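Cystalysin (Treponema denticola, PDB 1C7O) belongs to the class I and II aminotransferase family of pyridoxal-phosphate proteins and carries the ligand PPG in its pocket. Local coordinates at residues A[119-124]-A[140-145]; A[147-152]-A[175-180]; A[204-209]-A[325-330]. All blocks are in the same frame, centred on the assembly; numbering follows the deposited sequence.

Overall arrangement
The three contacts give a worked example of how loops that border one pocket are joined to neighbouring strands. Interactions 1 and 2 have centres about 7 Å apart and share the small antiparallel sheet of strands 143-145 and 148-150, where Leu143 N lies 2.8 Å from Thr150 O. Interaction 3 has its centre about 11 Å from that of interaction 2, and the two touch where Asn175 and Pro176 pack on strand 327-331. Interactions 1 and 3, with centres about 15 Å apart, do not touch, yet both reach PPG: Tyr123 and Ile205 lie on opposite faces of its pyridine ring, while Asn175 of interaction 2 approaches its O3.

Interaction 1. Residues A[119-124]-A[140-145]; sequences ITPVYY and CELLEK. With PPG ((2E,3E)-4-(2-aminoethoxy)-2-[({3-hydroxy-2-methyl-5-[(phosphonooxy)methyl]pyridin-4-yl}methyl)imino]but-3-enoic acid), chain I.
Thr120 and Glu141 meet through their polar ends, with the two side chains crossing at about a right angle. The Thr120 hydroxyl donates from OG1 to Glu141 OE2 over 2.6 Å and meets the carboxylate oxygen nearly along its C-O axis. Glu141 starts out pointing away from the 119-124 segment, but a bend at its second torsion (chi2 75°) brings the carboxylate back to the threonine. Thr120 is gripped a second time through its backbone: Leu142 N donates to Thr120 O at 2.7 Å, and the same carbonyl receives a CA-H contact from Glu141 CA at 3.3 Å. In the fold-type I architecture of this family, such loops follow the strands of the large mixed sheet. Here strand 115-118 runs into 119-124, and its edge neighbour 136-139 runs into 140-145, so the contact extends the pairing of two parallel strands. Its apolar side is made by Leu142, which points toward the loop. Ile119 CG2, set anti to the backbone N, comes within 3.4 Å of Leu142 CG, the two side chains again at about a right angle. Leu142 CD1 reaches Pro121 CD at 3.9 Å, just after the cis peptide bond that precedes this proline. Further along, the Tyr123 ring covers the PPG pyridine, with C3 of the ligand 3.7 Å above the plane of the tyrosine ring, over its centre.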
loop_
_atom_site.group_PDB
_atom_site.type_symbol
_atom_site.label_atom_id
_atom_site.label_comp_id
_atom_site.label_asym_id
_atom_site.label_seq_id
_atom_site.Cartn_x
_atom_site.Cartn_y
_atom_site.Cartn_z
ATOM N N ILE A 119 -5.977 -0.198 -25.990
ATOM C CA ILE A 119 -7.086 0.202 -26.835
ATOM C C ILE A 119 -7.701 1.496 -26.289
ATOM O O ILE A 119 -8.374 1.494 -25.257
ATOM C CB ILE A 119 -8.119 -0.935 -26.907
ATOM C CG1 ILE A 119 -7.456 -2.161 -27.555
ATOM C CG2 ILE A 119 -9.336 -0.503 -27.704
ATOM C CD1 ILE A 119 -8.281 -3.430 -27.503
ATOM N N THR A 120 -7.443 2.596 -26.992
ATOM C CA THR A 120 -7.912 3.925 -26.610
ATOM C C THR A 120 -9.196 4.305 -27.336
ATOM O O THR A 120 -9.481 3.782 -28.413
ATOM C CB THR A 120 -6.844 4.990 -26.936
ATOM O OG1 THR A 120 -6.596 5.000 -28.348
ATOM C CG2 THR A 120 -5.543 4.681 -26.228
ATOM N N PRO A 121 -9.986 5.237 -26.766
ATOM C CA PRO A 121 -9.784 5.958 -25.500
ATOM C C PRO A 121 -9.995 5.037 -24.297
ATOM O O PRO A 121 -10.828 4.134 -24.357
ATOM C CB PRO A 121 -10.826 7.070 -25.576
ATOM C CG PRO A 121 -11.947 6.407 -26.299
ATOM C CD PRO A 121 -11.227 5.690 -27.422
ATOM N N VAL A 122 -9.256 5.278 -23.211
ATOM C CA VAL A 122 -9.352 4.435 -22.020
ATOM C C VAL A 122 -8.783 5.106 -20.766
ATOM O O VAL A 122 -8.188 6.174 -20.844
ATOM C CB VAL A 122 -8.590 3.100 -22.268
ATOM C CG1 VAL A 122 -7.113 3.390 -22.445
ATOM C CG2 VAL A 122 -8.822 2.112 -21.129
ATOM N N TYR A 123 -8.982 4.453 -19.620
ATOM C CA TYR A 123 -8.506 4.895 -18.304
ATOM C C TYR A 123 -7.079 5.443 -18.398
ATOM O O TYR A 123 -6.145 4.719 -18.741
ATOM C CB TYR A 123 -8.576 3.699 -17.349
ATOM C CG TYR A 123 -8.162 3.969 -15.926
ATOM C CD1 TYR A 123 -8.683 5.051 -15.221
ATOM C CD2 TYR A 123 -7.281 3.113 -15.265
ATOM C CE1 TYR A 123 -8.339 5.271 -13.885
ATOM C CE2 TYR A 123 -6.936 3.320 -13.930
ATOM C CZ TYR A 123 -7.470 4.398 -13.245
ATOM O OH TYR A 123 -7.155 4.589 -11.920
ATOM N N TYR A 124 -6.917 6.721 -18.062
ATOM C CA TYR A 124 -5.634 7.420 -18.180
ATOM C C TYR A 124 -4.361 6.840 -17.576
ATOM O O TYR A 124 -3.264 7.071 -18.097
ATOM C CB TYR A 124 -5.794 8.882 -17.733
ATOM C CG TYR A 124 -6.336 9.079 -16.334
ATOM C CD1 TYR A 124 -5.480 9.367 -15.270
ATOM C CD2 TYR A 124 -7.708 8.997 -16.075
ATOM C CE1 TYR A 124 -5.975 9.571 -13.983
ATOM C CE2 TYR A 124 -8.211 9.198 -14.795
ATOM C CZ TYR A 124 -7.340 9.484 -13.753
ATOM O OH TYR A 124 -7.829 9.685 -12.479
ATOM N N CYS A 140 -4.367 1.516 -30.235
ATOM C CA CYS A 140 -5.206 0.831 -31.202
ATOM C C CYS A 140 -6.603 1.409 -31.004
ATOM O O CYS A 140 -7.487 0.759 -30.438
ATOM C CB CYS A 140 -5.206 -0.673 -30.943
ATOM S SG CYS A 140 -6.169 -1.611 -32.138
ATOM N N GLU A 141 -6.775 2.646 -31.479
ATOM C CA GLU A 141 -8.024 3.405 -31.365
ATOM C C GLU A 141 -9.303 2.630 -31.655
ATOM O O GLU A 141 -9.393 1.885 -32.632
ATOM C CB GLU A 141 -7.974 4.635 -32.274
ATOM C CG GLU A 141 -9.131 5.629 -32.073
ATOM C CD GLU A 141 -8.990 6.460 -30.797
ATOM O OE1 GLU A 141 -9.881 7.295 -30.523
ATOM O OE2 GLU A 141 -7.987 6.280 -30.069
ATOM N N LEU A 142 -10.296 2.830 -30.795
ATOM C CA LEU A 142 -11.592 2.180 -30.934
ATOM C C LEU A 142 -12.389 2.760 -32.089
ATOM O O LEU A 142 -12.216 3.923 -32.457
ATOM C CB LEU A 142 -12.405 2.346 -29.655
ATOM C CG LEU A 142 -12.050 1.403 -28.513
ATOM C CD1 LEU A 142 -12.487 1.999 -27.184
ATOM C CD2 LEU A 142 -12.705 0.061 -28.777
ATOM N N LEU A 143 -13.268 1.943 -32.659
ATOM C CA LEU A 143 -14.111 2.392 -33.752
ATOM C C LEU A 143 -15.407 2.858 -33.104
ATOM O O LEU A 143 -16.026 2.119 -32.341
ATOM C CB LEU A 143 -14.368 1.244 -34.729
ATOM C CG LEU A 143 -13.098 0.610 -35.311
ATOM C CD1 LEU A 143 -13.492 -0.427 -36.369
ATOM C CD2 LEU A 143 -12.192 1.700 -35.905
ATOM N N GLU A 144 -15.802 4.092 -33.396
ATOM C CA GLU A 144 -17.002 4.667 -32.809
ATOM C C GLU A 144 -18.097 4.900 -33.849
ATOM O O GLU A 144 -17.887 5.578 -34.857
ATOM C CB GLU A 144 -16.621 5.973 -32.096
ATOM C CG GLU A 144 -17.711 6.633 -31.267
ATOM C CD GLU A 144 -18.594 7.546 -32.085
ATOM O OE1 GLU A 144 -19.704 7.124 -32.469
ATOM O OE2 GLU A 144 -18.167 8.688 -32.348
ATOM N N LYS A 145 -19.265 4.314 -33.589
ATOM C CA LYS A 145 -20.424 4.420 -34.472
ATOM C C LYS A 145 -21.687 4.729 -33.677
ATOM O O LYS A 145 -22.123 3.914 -32.862
ATOM C CB LYS A 145 -20.646 3.105 -35.222
ATOM C CG LYS A 145 -21.980 3.043 -35.971
ATOM C CD LYS A 145 -22.457 1.598 -36.198
ATOM C CE LYS A 145 -22.845 0.892 -34.890
ATOM N NZ LYS A 145 -24.015 1.525 -34.209
HETATM N N1 PPG I . -8.376 0.156 -13.438
HETATM C C2 PPG I . -9.481 0.715 -14.064
HETATM C C2A PPG I . -9.764 0.207 -15.440
HETATM C C3 PPG I . -10.261 1.699 -13.302
HETATM O O3 PPG I . -11.328 2.205 -14.019
HETATM C C4 PPG I . -9.891 2.047 -11.993
HETATM C C4A PPG I . -10.626 3.211 -11.323
HETATM C C5 PPG I . -8.659 1.373 -11.417
HETATM C C6 PPG I . -7.962 0.449 -12.188
HETATM C C5A PPG I . -8.101 1.751 -9.989
HETATM O OP4 PPG I . -7.717 0.581 -9.240
HETATM P P PPG I . -6.904 0.740 -7.852
HETATM O OP1 PPG I . -5.586 1.307 -8.223
HETATM O OP2 PPG I . -6.811 -0.669 -7.242
HETATM O OP3 PPG I . -7.736 1.606 -6.984
HETATM N N4A PPG I . -10.059 4.485 -11.704
HETATM C CAI PPG I . -10.724 5.715 -11.238
HETATM C CBC PPG I . -11.576 6.479 -12.208
HETATM O O2B PPG I . -12.201 7.678 -11.850
HETATM O O3B PPG I . -11.747 6.009 -13.413
HETATM C CBI PPG I . -10.614 6.120 -9.864
HETATM C CGI PPG I . -9.803 7.226 -9.491
HETATM O OET PPG I . -8.356 7.221 -9.648
HETATM C CEI PPG I . -7.860 8.425 -8.896
HETATM C CFI PPG I . -8.161 8.262 -7.389
HETATM N NI PPG I . -7.780 9.407 -6.625
#

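Interaction 2. Residues A[147-152]-A[175-180]; sequences GYYTID and NPVGRV. With PPG ((2E,3E)-4-(2-aminoethoxy)-2-[({3-hydroxy-2-methyl-5-[(phosphonooxy)methyl]pyridin-4-yl}methyl)imino]but-3-enoic acid), chain I.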
loop_
_atom_site.group_PDB
_atom_site.type_symbol
_atom_site.label_atom_id
_atom_site.label_comp_id
_atom_site.label_asym_id
_atom_site.label_seq_id
_atom_site.Cartn_x
_atom_site.Cartn_y
_atom_site.Cartn_z
ATOM N N GLY A 147 -22.108 6.148 -31.243
ATOM C CA GLY A 147 -21.883 6.033 -29.813
ATOM C C GLY A 147 -21.567 4.609 -29.393
ATOM O O GLY A 147 -21.430 4.320 -28.202
ATOM N N TYR A 148 -21.468 3.707 -30.366
ATOM C CA TYR A 148 -21.141 2.324 -30.050
ATOM C C TYR A 148 -19.681 2.024 -30.380
ATOM O O TYR A 148 -19.220 2.234 -31.507
ATOM C CB TYR A 148 -22.035 1.349 -30.800
ATOM C CG TYR A 148 -21.988 -0.012 -30.170
ATOM C CD1 TYR A 148 -22.477 -0.210 -28.878
ATOM C CD2 TYR A 148 -21.400 -1.092 -30.829
ATOM C CE1 TYR A 148 -22.375 -1.446 -28.251
ATOM C CE2 TYR A 148 -21.294 -2.337 -30.208
ATOM C CZ TYR A 148 -21.781 -2.504 -28.920
ATOM O OH TYR A 148 -21.656 -3.715 -28.289
ATOM N N TYR A 149 -18.960 1.526 -29.383
ATOM C CA TYR A 149 -17.559 1.228 -29.546
ATOM C C TYR A 149 -17.239 -0.227 -29.823
ATOM O O TYR A 149 -17.748 -1.129 -29.167
ATOM C CB TYR A 149 -16.782 1.717 -28.317
ATOM C CG TYR A 149 -16.718 3.226 -28.220
ATOM C CD1 TYR A 149 -17.825 3.970 -27.805
ATOM C CD2 TYR A 149 -15.566 3.914 -28.591
ATOM C CE1 TYR A 149 -17.781 5.360 -27.769
ATOM C CE2 TYR A 149 -15.513 5.302 -28.559
ATOM C CZ TYR A 149 -16.617 6.017 -28.151
ATOM O OH TYR A 149 -16.554 7.391 -28.139
ATOM N N THR A 150 -16.376 -0.425 -30.815
ATOM C CA THR A 150 -15.925 -1.744 -31.237
ATOM C C THR A 150 -14.429 -1.661 -31.492
ATOM O O THR A 150 -13.874 -0.573 -31.640
ATOM C CB THR A 150 -16.606 -2.182 -32.541
ATOM O OG1 THR A 150 -16.358 -1.197 -33.562
ATOM C CG2 THR A 150 -18.107 -2.372 -32.322
ATOM N N ILE A 151 -13.790 -2.820 -31.567
ATOM C CA ILE A 151 -12.355 -2.902 -31.783
ATOM C C ILE A 151 -11.950 -2.903 -33.252
ATOM O O ILE A 151 -12.586 -3.545 -34.087
ATOM C CB ILE A 151 -11.797 -4.164 -31.093
ATOM C CG1 ILE A 151 -12.035 -4.054 -29.587
ATOM C CG2 ILE A 151 -10.317 -4.336 -31.398
ATOM C CD1 ILE A 151 -11.644 -5.276 -28.820
ATOM N N ASP A 152 -10.893 -2.160 -33.558
ATOM C CA ASP A 152 -10.364 -2.083 -34.912
ATOM C C ASP A 152 -9.456 -3.303 -35.041
ATOM O O ASP A 152 -8.229 -3.185 -34.986
ATOM C CB ASP A 152 -9.554 -0.795 -35.080
ATOM C CG ASP A 152 -8.974 -0.630 -36.484
ATOM O OD1 ASP A 152 -8.979 -1.608 -37.272
ATOM O OD2 ASP A 152 -8.498 0.491 -36.792
ATOM N N ASN A 175 -13.486 1.028 -19.324
ATOM C CA ASN A 175 -13.683 2.376 -18.817
ATOM C C ASN A 175 -12.963 3.236 -19.866
ATOM O O ASN A 175 -11.836 2.914 -20.258
ATOM C CB ASN A 175 -13.033 2.462 -17.423
ATOM C CG ASN A 175 -12.857 3.881 -16.926
ATOM O OD1 ASN A 175 -13.687 4.759 -17.172
ATOM N ND2 ASN A 175 -11.770 4.108 -16.189
ATOM N N PRO A 176 -13.568 4.361 -20.299
ATOM C CA PRO A 176 -14.856 4.951 -19.924
ATOM C C PRO A 176 -16.054 4.823 -20.864
ATOM O O PRO A 176 -17.000 5.602 -20.737
ATOM C CB PRO A 176 -14.482 6.408 -19.740
ATOM C CG PRO A 176 -13.608 6.629 -20.955
ATOM C CD PRO A 176 -12.781 5.336 -21.078
ATOM N N VAL A 177 -16.048 3.883 -21.806
ATOM C CA VAL A 177 -17.207 3.775 -22.704
ATOM C C VAL A 177 -18.264 2.787 -22.229
ATOM O O VAL A 177 -19.289 2.617 -22.887
ATOM C CB VAL A 177 -16.808 3.395 -24.155
ATOM C CG1 VAL A 177 -15.816 4.396 -24.700
ATOM C CG2 VAL A 177 -16.250 1.994 -24.199
ATOM N N GLY A 178 -18.016 2.135 -21.097
ATOM C CA GLY A 178 -18.980 1.187 -20.557
ATOM C C GLY A 178 -19.132 -0.127 -21.311
ATOM O O GLY A 178 -19.998 -0.942 -20.983
ATOM N N ARG A 179 -18.290 -0.354 -22.317
ATOM C CA ARG A 179 -18.390 -1.587 -23.095
ATOM C C ARG A 179 -18.037 -2.856 -22.325
ATOM O O ARG A 179 -17.014 -2.920 -21.642
ATOM C CB ARG A 179 -17.495 -1.526 -24.345
ATOM C CG ARG A 179 -18.098 -0.873 -25.600
ATOM C CD ARG A 179 -19.416 -1.515 -26.041
ATOM N NE ARG A 179 -19.420 -2.981 -26.035
ATOM C CZ ARG A 179 -18.778 -3.773 -26.899
ATOM N NH1 ARG A 179 -18.043 -3.265 -27.884
ATOM N NH2 ARG A 179 -18.887 -5.094 -26.780
ATOM N N VAL A 180 -18.906 -3.857 -22.432
ATOM C CA VAL A 180 -18.673 -5.166 -21.822
ATOM C C VAL A 180 -18.416 -6.045 -23.044
ATOM O O VAL A 180 -19.325 -6.309 -23.834
ATOM C CB VAL A 180 -19.911 -5.697 -21.060
ATOM C CG1 VAL A 180 -19.713 -7.159 -20.700
ATOM C CG2 VAL A 180 -20.136 -4.885 -19.807
HETATM N N1 PPG I . -8.376 0.156 -13.438
HETATM C C2 PPG I . -9.481 0.715 -14.064
HETATM C C2A PPG I . -9.764 0.207 -15.440
HETATM C C3 PPG I . -10.261 1.699 -13.302
HETATM O O3 PPG I . -11.328 2.205 -14.019
HETATM C C4 PPG I . -9.891 2.047 -11.993
HETATM C C4A PPG I . -10.626 3.211 -11.323
HETATM C C5 PPG I . -8.659 1.373 -11.417
HETATM C C6 PPG I . -7.962 0.449 -12.188
HETATM C C5A PPG I . -8.101 1.751 -9.989
HETATM O OP4 PPG I . -7.717 0.581 -9.240
HETATM P P PPG I . -6.904 0.740 -7.852
HETATM O OP1 PPG I . -5.586 1.307 -8.223
HETATM O OP2 PPG I . -6.811 -0.669 -7.242
HETATM O OP3 PPG I . -7.736 1.606 -6.984
HETATM N N4A PPG I . -10.059 4.485 -11.704
HETATM C CAI PPG I . -10.724 5.715 -11.238
HETATM C CBC PPG I . -11.576 6.479 -12.208
HETATM O O2B PPG I . -12.201 7.678 -11.850
HETATM O O3B PPG I . -11.747 6.009 -13.413
HETATM C CBI PPG I . -10.614 6.120 -9.864
HETATM C CGI PPG I . -9.803 7.226 -9.491
HETATM O OET PPG I . -8.356 7.221 -9.648
HETATM C CEI PPG I . -7.860 8.425 -8.896
HETATM C CFI PPG I . -8.161 8.262 -7.389
HETATM N NI PPG I . -7.780 9.407 -6.625
#
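Arg179 sets the edge of its guanidinium on Tyr149 O and one face under Tyr148 OH. In its own plane it uses NH1, which donates to Tyr149 O over 2.5 Å, arriving nearly along the C=O axis. The Tyr148 hydroxyl rests over the face, with OH 3.1 Å above the Arg179 guanidinium plane and centred on it, but is not hydrogen-bonded to the group. The phenol ring and the guanidinium lie only 21° apart, although the two side chains cross at about a right angle. Bends at the second and third torsions of the arginine fold the chain so that CG and CD also lie against Tyr149 O. Beside this polar cluster, Val177 CG1 stands over the centre of the Tyr149 ring, 3.6 Å from the centroid and 6° off the normal, a nearly axial CH-pi contact. Through these two contacts with Tyr149, the 175-180 loop, which follows strand 165-171 of the large sheet in this fold-type I protein, is joined to strand 148-150.

A second shell fixes these groups. Arg179 NE forms a salt bridge with Glu323, whose other carboxylate oxygen is hydrogen-bonded to Tyr148 OH. Arg179 NH2 pairs with Glu185 and also donates to Val180 O at 3.2 Å, from above the carbonyl plane. Trp329 holds the far end of Tyr149 through its NE1 and the phenol OH. At the start of the loop, before the cis peptide of Pro176, Asn175 ND2 gives PPG O3B a weak hydrogen bond of 3.4 Å, while Asn175 OD1 accepts from Arg369. With two carboxylates and two carbonyls around it, the buried guanidinium probably keeps its positive charge, and bonds from NE, NH1 and NH2 limit how far it can turn.

Interaction 3. Residues A[204-209]-A[325-330]; sequences EIHFDL and TYLQWI. With PPG ((2E,3E)-4-(2-aminoethoxy)-2-[({3-hydroxy-2-methyl-5-[(phosphonooxy)methyl]pyridin-4-yl}methyl)imino]but-3-enoic acid), chain I.
His206 lies with one ring face against the methyl group of Thr325, where two parts of the fold-type I architecture come together: the loop after strand 199-203 of the large sheet and the residues leading into strand 327-331 of the smaller antiparallel sheet. The tight part of the contact is at these leading residues. Thr325 CG2 sits over the imidazole in a CH-pi contact, 3.9 Å from the centroid and 25° off the normal, so it is displaced toward the CB end of the ring and comes 3.6 Å from His206 CG. Ile205 CG2 covers the opposite face, and the imidazole thus has a methyl over each face, both offset toward the rim. Thr325 N donates to Leu209 O at 2.5 Å, a backbone bond whose exact length is doubtful. Leu209 CD1 then reaches Tyr326 CD1 at 3.7 Å, an oblique approach in which the tyrosine ring is brought over by a first torsion of 54°.

Contact thins toward the ligand, although every touching residue here is buried. Leu327 CD1 only approaches His206 NE2, at 4.2 Å. Further along strand 327-331, Gln328 and Ile330 turn to the helix 289-313 and to strand 367-371, whereas Trp329 is directed toward Tyr149 and Pro176 and stacks on Phe367. On the ligand side Ile205 CG2 packs 3.6 Å from N1 of the PPG pyridine ring. Two overlapping type I turns, Glu204 to Phe207 and His206 to Leu209, place these side chains. On the opposing segment the entry to the strand is shaped by an ST turn: Leu327 N donates to Thr325 OG1 at 3.3 Å, with an N-H...O angle of 166°.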
loop_
_atom_site.group_PDB
_atom_site.type_symbol
_atom_site.label_atom_id
_atom_site.label_comp_id
_atom_site.label_asym_id
_atom_site.label_seq_id
_atom_site.Cartn_x
_atom_site.Cartn_y
_atom_site.Cartn_z
ATOM N N GLU A 204 -9.655 -6.314 -15.107
ATOM C CA GLU A 204 -11.091 -6.571 -15.000
ATOM C C GLU A 204 -11.663 -6.138 -13.649
ATOM O O GLU A 204 -12.604 -6.748 -13.141
ATOM C CB GLU A 204 -11.351 -8.065 -15.236
ATOM C CG GLU A 204 -10.649 -8.601 -16.488
ATOM C CD GLU A 204 -11.075 -10.015 -16.879
ATOM O OE1 GLU A 204 -12.016 -10.561 -16.258
ATOM O OE2 GLU A 204 -10.470 -10.573 -17.821
ATOM N N ILE A 205 -11.101 -5.073 -13.083
ATOM C CA ILE A 205 -11.539 -4.565 -11.784
ATOM C C ILE A 205 -13.030 -4.189 -11.749
ATOM O O ILE A 205 -13.665 -4.176 -10.684
ATOM C CB ILE A 205 -10.674 -3.342 -11.362
ATOM C CG1 ILE A 205 -10.984 -2.956 -9.914
ATOM C CG2 ILE A 205 -10.914 -2.173 -12.314
ATOM C CD1 ILE A 205 -10.009 -1.972 -9.329
ATOM N N HIS A 206 -13.586 -3.903 -12.921
ATOM C CA HIS A 206 -14.990 -3.533 -13.035
ATOM C C HIS A 206 -15.907 -4.691 -13.380
ATOM O O HIS A 206 -17.111 -4.488 -13.547
ATOM C CB HIS A 206 -15.157 -2.466 -14.114
ATOM C CG HIS A 206 -14.820 -1.089 -13.657
ATOM N ND1 HIS A 206 -13.878 -0.306 -14.285
ATOM C CD2 HIS A 206 -15.312 -0.344 -12.638
ATOM C CE1 HIS A 206 -13.803 0.862 -13.674
ATOM N NE2 HIS A 206 -14.666 0.861 -12.670
ATOM N N PHE A 207 -15.351 -5.898 -13.465
ATOM C CA PHE A 207 -16.145 -7.052 -13.865
ATOM C C PHE A 207 -17.353 -7.457 -13.017
ATOM O O PHE A 207 -18.100 -8.350 -13.410
ATOM C CB PHE A 207 -15.225 -8.262 -14.135
ATOM C CG PHE A 207 -14.722 -8.982 -12.902
ATOM C CD1 PHE A 207 -13.872 -10.077 -13.048
ATOM C CD2 PHE A 207 -15.130 -8.630 -11.621
ATOM C CE1 PHE A 207 -13.444 -10.809 -11.940
ATOM C CE2 PHE A 207 -14.707 -9.358 -10.510
ATOM C CZ PHE A 207 -13.866 -10.447 -10.671
ATOM N N ASP A 208 -17.559 -6.804 -11.875
ATOM C CA ASP A 208 -18.707 -7.128 -11.018
ATOM C C ASP A 208 -19.850 -6.134 -11.216
ATOM O O ASP A 208 -20.969 -6.364 -10.763
ATOM C CB ASP A 208 -18.313 -7.132 -9.533
ATOM C CG ASP A 208 -17.513 -8.363 -9.128
ATOM O OD1 ASP A 208 -17.978 -9.495 -9.368
ATOM O OD2 ASP A 208 -16.419 -8.199 -8.548
ATOM N N LEU A 209 -19.560 -5.025 -11.890
ATOM C CA LEU A 209 -20.559 -3.987 -12.137
ATOM C C LEU A 209 -21.058 -4.062 -13.583
ATOM O O LEU A 209 -20.791 -3.181 -14.405
ATOM C CB LEU A 209 -19.950 -2.617 -11.840
ATOM C CG LEU A 209 -19.337 -2.560 -10.435
ATOM C CD1 LEU A 209 -18.403 -1.378 -10.314
ATOM C CD2 LEU A 209 -20.457 -2.491 -9.394
ATOM N N THR A 325 -19.799 -1.250 -15.700
ATOM C CA THR A 325 -19.285 -0.157 -14.874
ATOM C C THR A 325 -20.453 0.755 -14.550
ATOM O O THR A 325 -21.586 0.476 -14.934
ATOM C CB THR A 325 -18.167 0.697 -15.574
ATOM O OG1 THR A 325 -18.742 1.555 -16.572
ATOM C CG2 THR A 325 -17.128 -0.203 -16.215
ATOM N N TYR A 326 -20.185 1.831 -13.823
ATOM C CA TYR A 326 -21.239 2.775 -13.480
ATOM C C TYR A 326 -20.774 4.141 -13.920
ATOM O O TYR A 326 -21.165 5.161 -13.364
ATOM C CB TYR A 326 -21.547 2.745 -11.976
ATOM C CG TYR A 326 -20.364 2.954 -11.038
ATOM C CD1 TYR A 326 -20.020 1.978 -10.098
ATOM C CD2 TYR A 326 -19.627 4.144 -11.048
ATOM C CE1 TYR A 326 -18.978 2.181 -9.186
ATOM C CE2 TYR A 326 -18.588 4.359 -10.139
ATOM C CZ TYR A 326 -18.267 3.372 -9.211
ATOM O OH TYR A 326 -17.245 3.571 -8.313
ATOM N N LEU A 327 -19.926 4.134 -14.944
ATOM C CA LEU A 327 -19.368 5.348 -15.525
ATOM C C LEU A 327 -19.925 5.488 -16.952
ATOM O O LEU A 327 -19.443 4.848 -17.893
ATOM C CB LEU A 327 -17.845 5.241 -15.543
ATOM C CG LEU A 327 -17.193 4.856 -14.203
ATOM C CD1 LEU A 327 -15.708 4.563 -14.397
ATOM C CD2 LEU A 327 -17.388 5.985 -13.194
ATOM N N GLN A 328 -20.948 6.327 -17.098
ATOM C CA GLN A 328 -21.611 6.554 -18.376
ATOM C C GLN A 328 -20.890 7.577 -19.248
ATOM O O GLN A 328 -20.521 8.656 -18.778
ATOM C CB GLN A 328 -23.054 6.984 -18.123
ATOM C CG GLN A 328 -23.843 7.331 -19.369
ATOM C CD GLN A 328 -25.337 7.314 -19.118
ATOM O OE1 GLN A 328 -25.804 7.712 -18.048
ATOM N NE2 GLN A 328 -26.099 6.861 -20.107
ATOM N N TRP A 329 -20.713 7.224 -20.523
ATOM C CA TRP A 329 -20.013 8.038 -21.528
ATOM C C TRP A 329 -21.010 8.945 -22.266
ATOM O O TRP A 329 -21.814 8.464 -23.067
ATOM C CB TRP A 329 -19.323 7.084 -22.518
ATOM C CG TRP A 329 -18.179 7.647 -23.348
ATOM C CD1 TRP A 329 -17.994 7.477 -24.690
ATOM C CD2 TRP A 329 -17.042 8.397 -22.882
ATOM N NE1 TRP A 329 -16.821 8.067 -25.090
ATOM C CE2 TRP A 329 -16.215 8.639 -24.005
ATOM C CE3 TRP A 329 -16.640 8.881 -21.629
ATOM C CZ2 TRP A 329 -15.010 9.346 -23.914
ATOM C CZ3 TRP A 329 -15.435 9.589 -21.537
ATOM C CH2 TRP A 329 -14.637 9.813 -22.677
ATOM N N ILE A 330 -20.947 10.251 -22.000
ATOM C CA ILE A 330 -21.859 11.215 -22.618
ATOM C C ILE A 330 -21.187 12.033 -23.724
ATOM O O ILE A 330 -20.104 12.582 -23.526
ATOM C CB ILE A 330 -22.432 12.199 -21.559
ATOM C CG1 ILE A 330 -22.898 11.429 -20.318
ATOM C CG2 ILE A 330 -23.607 12.978 -22.148
ATOM C CD1 ILE A 330 -23.314 12.318 -19.163
HETATM N N1 PPG I . -8.376 0.156 -13.438
HETATM C C2 PPG I . -9.481 0.715 -14.064
HETATM C C2A PPG I . -9.764 0.207 -15.440
HETATM C C3 PPG I . -10.261 1.699 -13.302
HETATM O O3 PPG I . -11.328 2.205 -14.019
HETATM C C4 PPG I . -9.891 2.047 -11.993
HETATM C C4A PPG I . -10.626 3.211 -11.323
HETATM C C5 PPG I . -8.659 1.373 -11.417
HETATM C C6 PPG I . -7.962 0.449 -12.188
HETATM C C5A PPG I . -8.101 1.751 -9.989
HETATM O OP4 PPG I . -7.717 0.581 -9.240
HETATM P P PPG I . -6.904 0.740 -7.852
HETATM O OP1 PPG I . -5.586 1.307 -8.223
HETATM O OP2 PPG I . -6.811 -0.669 -7.242
HETATM O OP3 PPG I . -7.736 1.606 -6.984
HETATM N N4A PPG I . -10.059 4.485 -11.704
HETATM C CAI PPG I . -10.724 5.715 -11.238
HETATM C CBC PPG I . -11.576 6.479 -12.208
HETATM O O2B PPG I . -12.201 7.678 -11.850
HETATM O O3B PPG I . -11.747 6.009 -13.413
HETATM C CBI PPG I . -10.614 6.120 -9.864
HETATM C CGI PPG I . -9.803 7.226 -9.491
HETATM O OET PPG I . -8.356 7.221 -9.648
HETATM C CEI PPG I . -7.860 8.425 -8.896
HETATM C CFI PPG I . -8.161 8.262 -7.389
HETATM N NI PPG I . -7.780 9.407 -6.625
#